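Local coordinates for protein Blo t 1 allergen (Blomia tropicalis, PDB 5JT8) that is a mite allergen that probably cleaves proteins as a papain-like cysteine protease and is probably kept inactive by its propeptide, at residues Q163-C168 with F191-R196; V283-W288 with W297-S302. All coordinates share one frame; numbering follows the deposited sequence.

Interaction 1. Residues Q163-C168 with F191-R196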
ATOM      1  N   GLN A 163      -4.760  13.575  -0.023  1.00 33.48           N
ATOM      2  CA  GLN A 163      -6.145  14.024  -0.145  1.00 35.03           C
ATOM      3  C   GLN A 163      -6.361  14.700  -1.506  1.00 35.27           C
ATOM      4  O   GLN A 163      -7.424  14.561  -2.118  1.00 35.94           O
ATOM      5  CB  GLN A 163      -6.514  14.975   1.003  1.00 36.82           C
ATOM      6  CG  GLN A 163      -8.000  15.353   1.099  1.00 42.70           C
ATOM      7  CD  GLN A 163      -8.892  14.179   1.448  1.00 44.39           C
ATOM      8  OE1 GLN A 163      -8.676  13.496   2.454  1.00 38.27           O
ATOM      9  NE2 GLN A 163      -9.900  13.932   0.610  1.00 39.09           N
ATOM     10  N   GLU A 164      -5.350  15.419  -1.987  1.00 35.64           N
ATOM     11  CA  GLU A 164      -5.463  16.076  -3.280  1.00 38.35           C
ATOM     12  C   GLU A 164      -5.585  15.018  -4.379  1.00 37.57           C
ATOM     13  O   GLU A 164      -6.283  15.224  -5.369  1.00 35.96           O
ATOM     14  CB  GLU A 164      -4.271  16.995  -3.573  1.00 37.26           C
ATOM     15  CG  GLU A 164      -4.428  17.719  -4.923  1.00 40.74           C
ATOM     16  CD  GLU A 164      -3.295  18.652  -5.279  1.00 42.16           C
ATOM     17  OE1 GLU A 164      -2.268  18.674  -4.559  1.00 37.69           O
ATOM     18  OE2 GLU A 164      -3.424  19.357  -6.307  1.00 35.81           O
ATOM     19  N   LEU A 165      -4.897  13.893  -4.210  1.00 32.97           N
ATOM     20  CA  LEU A 165      -5.029  12.786  -5.151  1.00 31.05           C
ATOM     21  C   LEU A 165      -6.450  12.217  -5.099  1.00 34.46           C
ATOM     22  O   LEU A 165      -7.086  11.989  -6.137  1.00 36.85           O
ATOM     23  CB  LEU A 165      -4.009  11.688  -4.852  1.00 30.84           C
ATOM     24  CG  LEU A 165      -2.567  11.952  -5.283  1.00 28.85           C
ATOM     25  CD1 LEU A 165      -1.648  10.843  -4.802  1.00 26.97           C
ATOM     26  CD2 LEU A 165      -2.464  12.144  -6.820  1.00 32.93           C
ATOM     27  N   VAL A 166      -6.945  12.010  -3.887  1.00 34.70           N
ATOM     28  CA  VAL A 166      -8.256  11.414  -3.675  1.00 33.58           C
ATOM     29  C   VAL A 166      -9.348  12.226  -4.361  1.00 40.84           C
ATOM     30  O   VAL A 166     -10.251  11.669  -4.993  1.00 41.34           O
ATOM     31  CB  VAL A 166      -8.550  11.280  -2.176  1.00 34.28           C
ATOM     32  CG1 VAL A 166     -10.027  10.995  -1.924  1.00 39.22           C
ATOM     33  CG2 VAL A 166      -7.663  10.191  -1.564  1.00 32.80           C
ATOM     34  N   ASP A 167      -9.235  13.546  -4.284  1.00 36.26           N
ATOM     35  CA  ASP A 167     -10.292  14.399  -4.789  1.00 38.16           C
ATOM     36  C   ASP A 167     -10.134  14.791  -6.240  1.00 38.03           C
ATOM     37  O   ASP A 167     -11.119  14.931  -6.953  1.00 39.28           O
ATOM     38  CB  ASP A 167     -10.379  15.648  -3.938  1.00 39.72           C
ATOM     39  CG  ASP A 167     -10.713  15.327  -2.509  1.00 44.58           C
ATOM     40  OD1 ASP A 167     -11.237  14.220  -2.261  1.00 48.35           O
ATOM     41  OD2 ASP A 167     -10.444  16.174  -1.642  1.00 44.78           O
ATOM     42  N   CYS A 168      -8.900  14.966  -6.682  1.00 36.65           N
ATOM     43  CA  CYS A 168      -8.699  15.629  -7.947  1.00 36.85           C
ATOM     44  C   CYS A 168      -8.405  14.649  -9.074  1.00 37.49           C
ATOM     45  O   CYS A 168      -8.329  15.054 -10.232  1.00 35.60           O
ATOM     46  CB  CYS A 168      -7.598  16.673  -7.811  1.00 36.68           C
ATOM     47  SG  CYS A 168      -7.985  17.908  -6.528  1.00 38.72           S
ATOM     48  N   PHE A 191       0.289   8.992 -10.356  1.00 30.12           N
ATOM     49  CA  PHE A 191       1.526   9.505 -10.937  1.00 27.74           C
ATOM     50  C   PHE A 191       1.231  10.407 -12.119  1.00 30.39           C
ATOM     51  O   PHE A 191       1.887  11.425 -12.299  1.00 30.97           O
ATOM     52  CB  PHE A 191       2.436   8.364 -11.385  1.00 26.90           C
ATOM     53  CG  PHE A 191       3.085   7.639 -10.259  1.00 25.41           C
ATOM     54  CD1 PHE A 191       3.743   8.344  -9.252  1.00 26.10           C
ATOM     55  CD2 PHE A 191       3.016   6.261 -10.185  1.00 21.72           C
ATOM     56  CE1 PHE A 191       4.334   7.676  -8.203  1.00 25.66           C
ATOM     57  CE2 PHE A 191       3.610   5.576  -9.139  1.00 29.41           C
ATOM     58  CZ  PHE A 191       4.274   6.278  -8.147  1.00 23.62           C
ATOM     59  N   LYS A 192       0.248  10.012 -12.934  1.00 25.55           N
ATOM     60  CA  LYS A 192      -0.198  10.834 -14.063  1.00 24.12           C
ATOM     61  C   LYS A 192      -0.543  12.250 -13.583  1.00 26.83           C
ATOM     62  O   LYS A 192      -0.183  13.252 -14.207  1.00 29.83           O
ATOM     63  CB  LYS A 192      -1.405  10.185 -14.746  1.00 36.12           C
ATOM     64  CG  LYS A 192      -2.029  10.995 -15.868  1.00 43.19           C
ATOM     65  CD  LYS A 192      -3.259  10.290 -16.464  1.00 45.38           C
ATOM     66  CE  LYS A 192      -2.871   8.970 -17.126  1.00 44.11           C
ATOM     67  NZ  LYS A 192      -4.073   8.205 -17.573  1.00 51.58           N
ATOM     68  N   TYR A 193      -1.249  12.320 -12.463  1.00 26.21           N
ATOM     69  CA  TYR A 193      -1.638  13.589 -11.887  1.00 30.02           C
ATOM     70  C   TYR A 193      -0.395  14.342 -11.400  1.00 27.12           C
ATOM     71  O   TYR A 193      -0.297  15.560 -11.511  1.00 28.27           O
ATOM     72  CB  TYR A 193      -2.628  13.362 -10.750  1.00 29.98           C
ATOM     73  CG  TYR A 193      -3.146  14.632 -10.147  1.00 34.84           C
ATOM     74  CD1 TYR A 193      -2.460  15.253  -9.109  1.00 32.61           C
ATOM     75  CD2 TYR A 193      -4.325  15.217 -10.614  1.00 34.88           C
ATOM     76  CE1 TYR A 193      -2.916  16.425  -8.558  1.00 33.50           C
ATOM     77  CE2 TYR A 193      -4.801  16.393 -10.061  1.00 33.16           C
ATOM     78  CZ  TYR A 193      -4.095  16.988  -9.029  1.00 33.16           C
ATOM     79  OH  TYR A 193      -4.551  18.150  -8.466  1.00 36.12           O
ATOM     80  N   MET A 194       0.568  13.597 -10.888  1.00 25.88           N
ATOM     81  CA  MET A 194       1.800  14.193 -10.401  1.00 30.62           C
ATOM     82  C   MET A 194       2.626  14.786 -11.544  1.00 34.16           C
ATOM     83  O   MET A 194       3.358  15.750 -11.354  1.00 35.20           O
ATOM     84  CB  MET A 194       2.604  13.147  -9.633  1.00 29.17           C
ATOM     85  CG  MET A 194       2.053  12.895  -8.249  1.00 31.40           C
ATOM     86  SD  MET A 194       3.266  11.986  -7.294  1.00 41.30           S
ATOM     87  CE  MET A 194       2.213  10.752  -6.534  1.00 48.07           C
ATOM     88  N   ILE A 195       2.479  14.229 -12.738  1.00 28.84           N
ATOM     89  CA  ILE A 195       3.135  14.784 -13.919  1.00 24.78           C
ATOM     90  C   ILE A 195       2.437  16.033 -14.410  1.00 30.91           C
ATOM     91  O   ILE A 195       3.055  17.089 -14.576  1.00 39.69           O
ATOM     92  CB  ILE A 195       3.178  13.754 -15.073  1.00 32.98           C
ATOM     93  CG1 ILE A 195       4.135  12.610 -14.736  1.00 26.20           C
ATOM     94  CG2 ILE A 195       3.595  14.414 -16.390  1.00 28.90           C
ATOM     95  CD1 ILE A 195       3.898  11.384 -15.590  1.00 33.56           C
ATOM     96  N   ARG A 196       1.138  15.924 -14.652  1.00 27.07           N
ATOM     97  CA  ARG A 196       0.445  16.991 -15.356  1.00 28.60           C
ATOM     98  C   ARG A 196       0.152  18.190 -14.467  1.00 30.86           C
ATOM     99  O   ARG A 196       0.085  19.326 -14.942  1.00 38.24           O
ATOM    100  CB  ARG A 196      -0.849  16.447 -15.960  1.00 44.01           C
ATOM    101  CG  ARG A 196      -0.614  15.344 -16.981  1.00 48.67           C
ATOM    102  CD  ARG A 196      -1.922  14.743 -17.474  1.00 54.09           C
ATOM    103  NE  ARG A 196      -1.689  13.594 -18.346  1.00 58.53           N
ATOM    104  CZ  ARG A 196      -2.637  12.760 -18.769  1.00 60.81           C
ATOM    105  NH1 ARG A 196      -3.903  12.938 -18.400  1.00 66.86           N
ATOM    106  NH2 ARG A 196      -2.318  11.743 -19.556  1.00 56.52           N
TER

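Interaction 2. Residues V283-W288 with W297-S302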
ATOM      1  N   VAL A 283       0.617  -1.005  -2.076  1.00 27.32           N
ATOM      2  CA  VAL A 283       1.663  -0.679  -1.100  1.00 25.70           C
ATOM      3  C   VAL A 283       2.972  -0.430  -1.844  1.00 25.24           C
ATOM      4  O   VAL A 283       2.971  -0.361  -3.072  1.00 23.37           O
ATOM      5  CB  VAL A 283       1.863  -1.790  -0.058  1.00 23.43           C
ATOM      6  CG1 VAL A 283       0.619  -1.951   0.820  1.00 24.84           C
ATOM      7  CG2 VAL A 283       2.230  -3.126  -0.744  1.00 23.39           C
ATOM      8  N   ILE A 284       4.073  -0.331  -1.106  1.00 26.70           N
ATOM      9  CA  ILE A 284       5.382  -0.009  -1.674  1.00 25.93           C
ATOM     10  C   ILE A 284       6.433  -1.051  -1.297  1.00 25.46           C
ATOM     11  O   ILE A 284       6.533  -1.439  -0.135  1.00 25.89           O
ATOM     12  CB  ILE A 284       5.860   1.395  -1.181  1.00 24.91           C
ATOM     13  CG1 ILE A 284       4.880   2.491  -1.642  1.00 21.85           C
ATOM     14  CG2 ILE A 284       7.277   1.707  -1.640  1.00 26.31           C
ATOM     15  CD1 ILE A 284       5.099   3.832  -0.913  1.00 22.45           C
ATOM     16  N   LEU A 285       7.211  -1.503  -2.277  1.00 25.67           N
ATOM     17  CA  LEU A 285       8.417  -2.280  -1.995  1.00 22.99           C
ATOM     18  C   LEU A 285       9.578  -1.323  -1.835  1.00 25.10           C
ATOM     19  O   LEU A 285       9.815  -0.484  -2.704  1.00 25.56           O
ATOM     20  CB  LEU A 285       8.715  -3.283  -3.109  1.00 20.84           C
ATOM     21  CG  LEU A 285       7.742  -4.434  -3.368  1.00 21.03           C
ATOM     22  CD1 LEU A 285       8.207  -5.262  -4.570  1.00 20.70           C
ATOM     23  CD2 LEU A 285       7.654  -5.299  -2.113  1.00 26.98           C
ATOM     24  N   VAL A 286      10.298  -1.428  -0.726  1.00 21.97           N
ATOM     25  CA  VAL A 286      11.435  -0.556  -0.512  1.00 25.08           C
ATOM     26  C   VAL A 286      12.732  -1.346  -0.487  1.00 29.09           C
ATOM     27  O   VAL A 286      13.795  -0.781  -0.298  1.00 26.09           O
ATOM     28  CB  VAL A 286      11.323   0.240   0.800  1.00 28.56           C
ATOM     29  CG1 VAL A 286      10.108   1.179   0.770  1.00 23.56           C
ATOM     30  CG2 VAL A 286      11.291  -0.689   1.995  1.00 23.91           C
ATOM     31  N   GLY A 287      12.636  -2.657  -0.671  1.00 26.30           N
ATOM     32  CA  GLY A 287      13.826  -3.484  -0.717  1.00 28.53           C
ATOM     33  C   GLY A 287      13.616  -4.967  -0.494  1.00 28.08           C
ATOM     34  O   GLY A 287      12.497  -5.482  -0.553  1.00 25.18           O
ATOM     35  N   TRP A 288      14.711  -5.658  -0.220  1.00 29.22           N
ATOM     36  CA  TRP A 288      14.664  -7.092  -0.022  1.00 30.60           C
ATOM     37  C   TRP A 288      15.830  -7.537   0.811  1.00 31.34           C
ATOM     38  O   TRP A 288      16.797  -6.795   0.991  1.00 28.63           O
ATOM     39  CB  TRP A 288      14.684  -7.816  -1.361  1.00 32.24           C
ATOM     40  CG  TRP A 288      16.009  -7.702  -2.060  1.00 32.91           C
ATOM     41  CD1 TRP A 288      17.084  -8.523  -1.910  1.00 32.26           C
ATOM     42  CD2 TRP A 288      16.395  -6.704  -3.009  1.00 27.97           C
ATOM     43  NE1 TRP A 288      18.120  -8.106  -2.714  1.00 30.84           N
ATOM     44  CE2 TRP A 288      17.720  -6.997  -3.407  1.00 32.77           C
ATOM     45  CE3 TRP A 288      15.747  -5.605  -3.580  1.00 35.11           C
ATOM     46  CZ2 TRP A 288      18.404  -6.234  -4.351  1.00 28.82           C
ATOM     47  CZ3 TRP A 288      16.430  -4.842  -4.507  1.00 32.67           C
ATOM     48  CH2 TRP A 288      17.750  -5.160  -4.880  1.00 28.28           C
ATOM     49  N   TRP A 297      10.625  -9.821   0.793  1.00 26.10           N
ATOM     50  CA  TRP A 297      10.423  -8.461   0.333  1.00 27.52           C
ATOM     51  C   TRP A 297      10.249  -7.542   1.539  1.00 25.30           C
ATOM     52  O   TRP A 297       9.702  -7.959   2.560  1.00 28.75           O
ATOM     53  CB  TRP A 297       9.174  -8.364  -0.531  1.00 29.62           C
ATOM     54  CG  TRP A 297       9.210  -9.082  -1.824  1.00 23.84           C
ATOM     55  CD1 TRP A 297       8.459 -10.158  -2.187  1.00 25.86           C
ATOM     56  CD2 TRP A 297      10.008  -8.744  -2.958  1.00 26.00           C
ATOM     57  NE1 TRP A 297       8.761 -10.533  -3.478  1.00 26.35           N
ATOM     58  CE2 TRP A 297       9.710  -9.677  -3.970  1.00 29.71           C
ATOM     59  CE3 TRP A 297      10.959  -7.754  -3.209  1.00 29.70           C
ATOM     60  CZ2 TRP A 297      10.305  -9.627  -5.219  1.00 22.55           C
ATOM     61  CZ3 TRP A 297      11.566  -7.720  -4.452  1.00 22.02           C
ATOM     62  CH2 TRP A 297      11.228  -8.642  -5.436  1.00 21.99           C
ATOM     63  N   ILE A 298      10.675  -6.293   1.421  1.00 24.75           N
ATOM     64  CA  ILE A 298      10.325  -5.297   2.440  1.00 32.67           C
ATOM     65  C   ILE A 298       9.198  -4.399   1.936  1.00 28.83           C
ATOM     66  O   ILE A 298       9.343  -3.680   0.935  1.00 29.00           O
ATOM     67  CB  ILE A 298      11.517  -4.432   2.845  1.00 25.33           C
ATOM     68  CG1 ILE A 298      12.740  -5.312   3.164  1.00 28.43           C
ATOM     69  CG2 ILE A 298      11.135  -3.549   4.029  1.00 25.93           C
ATOM     70  CD1 ILE A 298      14.048  -4.530   3.324  1.00 26.53           C
ATOM     71  N   ILE A 299       8.067  -4.456   2.630  1.00 25.61           N
ATOM     72  CA  ILE A 299       6.858  -3.754   2.215  1.00 24.19           C
ATOM     73  C   ILE A 299       6.560  -2.555   3.092  1.00 27.05           C
ATOM     74  O   ILE A 299       6.421  -2.679   4.312  1.00 27.37           O
ATOM     75  CB  ILE A 299       5.651  -4.710   2.223  1.00 32.84           C
ATOM     76  CG1 ILE A 299       5.768  -5.687   1.049  1.00 33.87           C
ATOM     77  CG2 ILE A 299       4.332  -3.943   2.132  1.00 26.26           C
ATOM     78  CD1 ILE A 299       4.623  -6.675   0.970  1.00 42.25           C
ATOM     79  N   ARG A 300       6.478  -1.384   2.476  1.00 24.94           N
ATOM     80  CA  ARG A 300       5.999  -0.202   3.192  1.00 24.51           C
ATOM     81  C   ARG A 300       4.491  -0.071   3.040  1.00 26.95           C
ATOM     82  O   ARG A 300       3.981   0.133   1.924  1.00 24.58           O
ATOM     83  CB  ARG A 300       6.675   1.066   2.685  1.00 27.34           C
ATOM     84  CG  ARG A 300       6.043   2.344   3.207  1.00 29.58           C
ATOM     85  CD  ARG A 300       6.734   3.551   2.621  1.00 27.88           C
ATOM     86  NE  ARG A 300       6.039   4.796   2.943  1.00 30.65           N
ATOM     87  CZ  ARG A 300       6.446   5.663   3.864  1.00 30.60           C
ATOM     88  NH1 ARG A 300       7.543   5.428   4.577  1.00 31.10           N
ATOM     89  NH2 ARG A 300       5.753   6.766   4.076  1.00 32.72           N
ATOM     90  N   ASN A 301       3.788  -0.182   4.162  1.00 25.52           N
ATOM     91  CA  ASN A 301       2.328  -0.170   4.168  1.00 28.43           C
ATOM     92  C   ASN A 301       1.835   1.191   4.672  1.00 31.55           C
ATOM     93  O   ASN A 301       2.627   1.989   5.170  1.00 27.74           O
ATOM     94  CB  ASN A 301       1.801  -1.320   5.034  1.00 26.64           C
ATOM     95  CG  ASN A 301       0.351  -1.688   4.732  1.00 29.76           C
ATOM     96  OD1 ASN A 301      -0.349  -0.988   4.006  1.00 29.92           O
ATOM     97  ND2 ASN A 301      -0.102  -2.796   5.308  1.00 33.16           N
ATOM     98  N   SER A 302       0.538   1.455   4.528  1.00 32.92           N
ATOM     99  CA  SER A 302      -0.052   2.726   4.944  1.00 28.74           C
ATOM    100  C   SER A 302      -1.134   2.529   6.009  1.00 37.39           C
ATOM    101  O   SER A 302      -2.213   3.133   5.944  1.00 29.42           O
ATOM    102  CB  SER A 302      -0.632   3.460   3.732  1.00 27.20           C
ATOM    103  OG  SER A 302      -1.549   2.633   3.020  1.00 34.64           O
TER

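Interaction 1. Residues Q163-C168 with F191-R196
Y193 of helix 187-196 reaches across to E164, L165 and C168 of helix 162-168, tying together two helices in the helical domain of the papain fold. The local axes cross at 98° and come no nearer than 10.8 Å, a separation spanned by the Y193 side chain. The CB of Y193 points toward helix 162-168, and a chi1 of -177°, with CG opposite the backbone N, carries the ring to E164. Its OH gives a hydrogen bond of 2.7 Å to E164 OE2, which lies at the ring edge near the ring plane. The glutamate arrives fully extended, and its carboxylate is nearly perpendicular to the ring; the hydroxyl meets OE2 from above the carboxylate plane, 37° out of it. Glutamate suits this buried place because both oxygens have partners: OE2 also forms a salt bridge with R222, and OE1 accepts from V200 N. The arginine would be expected to stabilise the carboxylate as an anion.

Carbon atoms complete the fit. L165 CD2 comes to 3.9 Å from Y193 CD1, near the root of the ring, while C168 CB lies 3.6 Å from Y193 CE2 and 3.4 Å from Y193 OH. A tyrosine therefore serves both needs, an apolar body and a polar end. The other methyl of the leucine, L165 CD1, meets the thioether methyl M194 CE at 4.2 Å. C168 is itself fixed by its disulfide to C214. On helix 139-154, L165 touches A139, and M194 touches A142 and A146, small residues that probably let these larger side chains pack closely. F191, whose CB points away from helix 162-168, packs on Y228, T329 and A331 of strands 227-230 and 329-332 as well as on A142.

Interaction 2. Residues V283-W288 with W297-S302
Strands 281-291 and 294-300 form an antiparallel beta hairpin, their local axes 158° apart, with a beta bulge where V286 and G287 both face I298. R300 N binds I284 O at 2.6 Å, and I284 N returns the bond to R300 O. At the bulge, V286 N reaches I298 O at 3.0 Å, whereas I298 N takes the carbonyl of the following residue, G287 O, at 2.8 Å, lying 46° out of that carbonyl's plane. The backbone angles of G287 would drive any CB into the carbonyl O of V286, so glycine fits here.

On one face of the sheet L285 lies between W297 and I299. Its CD1 methyl sits over the W297 six-membered ring, 4.2 Å from the centroid, a CH-pi contact, while its CD2 touches W297 CB and I299 CG1. On the other face I284 and R300 lie side by side, I284 CD1 being 3.9 Å from R300 CD. The extended arginine carries its guanidinium past this apolar flank, where neutral oxygens hold it: T126 O and Y312 OH at NH1, R127 O at NH2. V286, at the bulge, is turned off the regular pattern, and its CG2 comes to 3.5 Å from I298 CG2.

Just past strand 294-300, N301 OD1 lies 3.5 Å from V283 CG1. That amide oxygen also accepts S302 N and is hydrogen-bonded to H281 NE2, an arrangement consistent with the histidine-asparagine pair of papain-like active sites. H281 opens strand 281-291, so the paired strands bring the two together, and apolar V283 probably helps limit solvent at the bond.

How the interactions relate
The two contacts belong to the two halves of the papain fold: residues 163-168 with 191-196 (interaction 1) lie in the helical domain, residues 283-288 with 297-302 (interaction 2) in the sheet domain. Their centres are 22 Å apart and their nearest atoms about 8 Å, with no direct touch. Helix 139-154 packs against interaction 1, and shortly before its start comes C137, oxidised to S-hydroxycysteine and, by family likeness, the probable nucleophile. Interaction 2 leads into N301, bonded to H281. Each contact thus probably lies behind one wall of the active-site cleft, interaction 2 running on into N301, interaction 1 packing on the helix that follows C137.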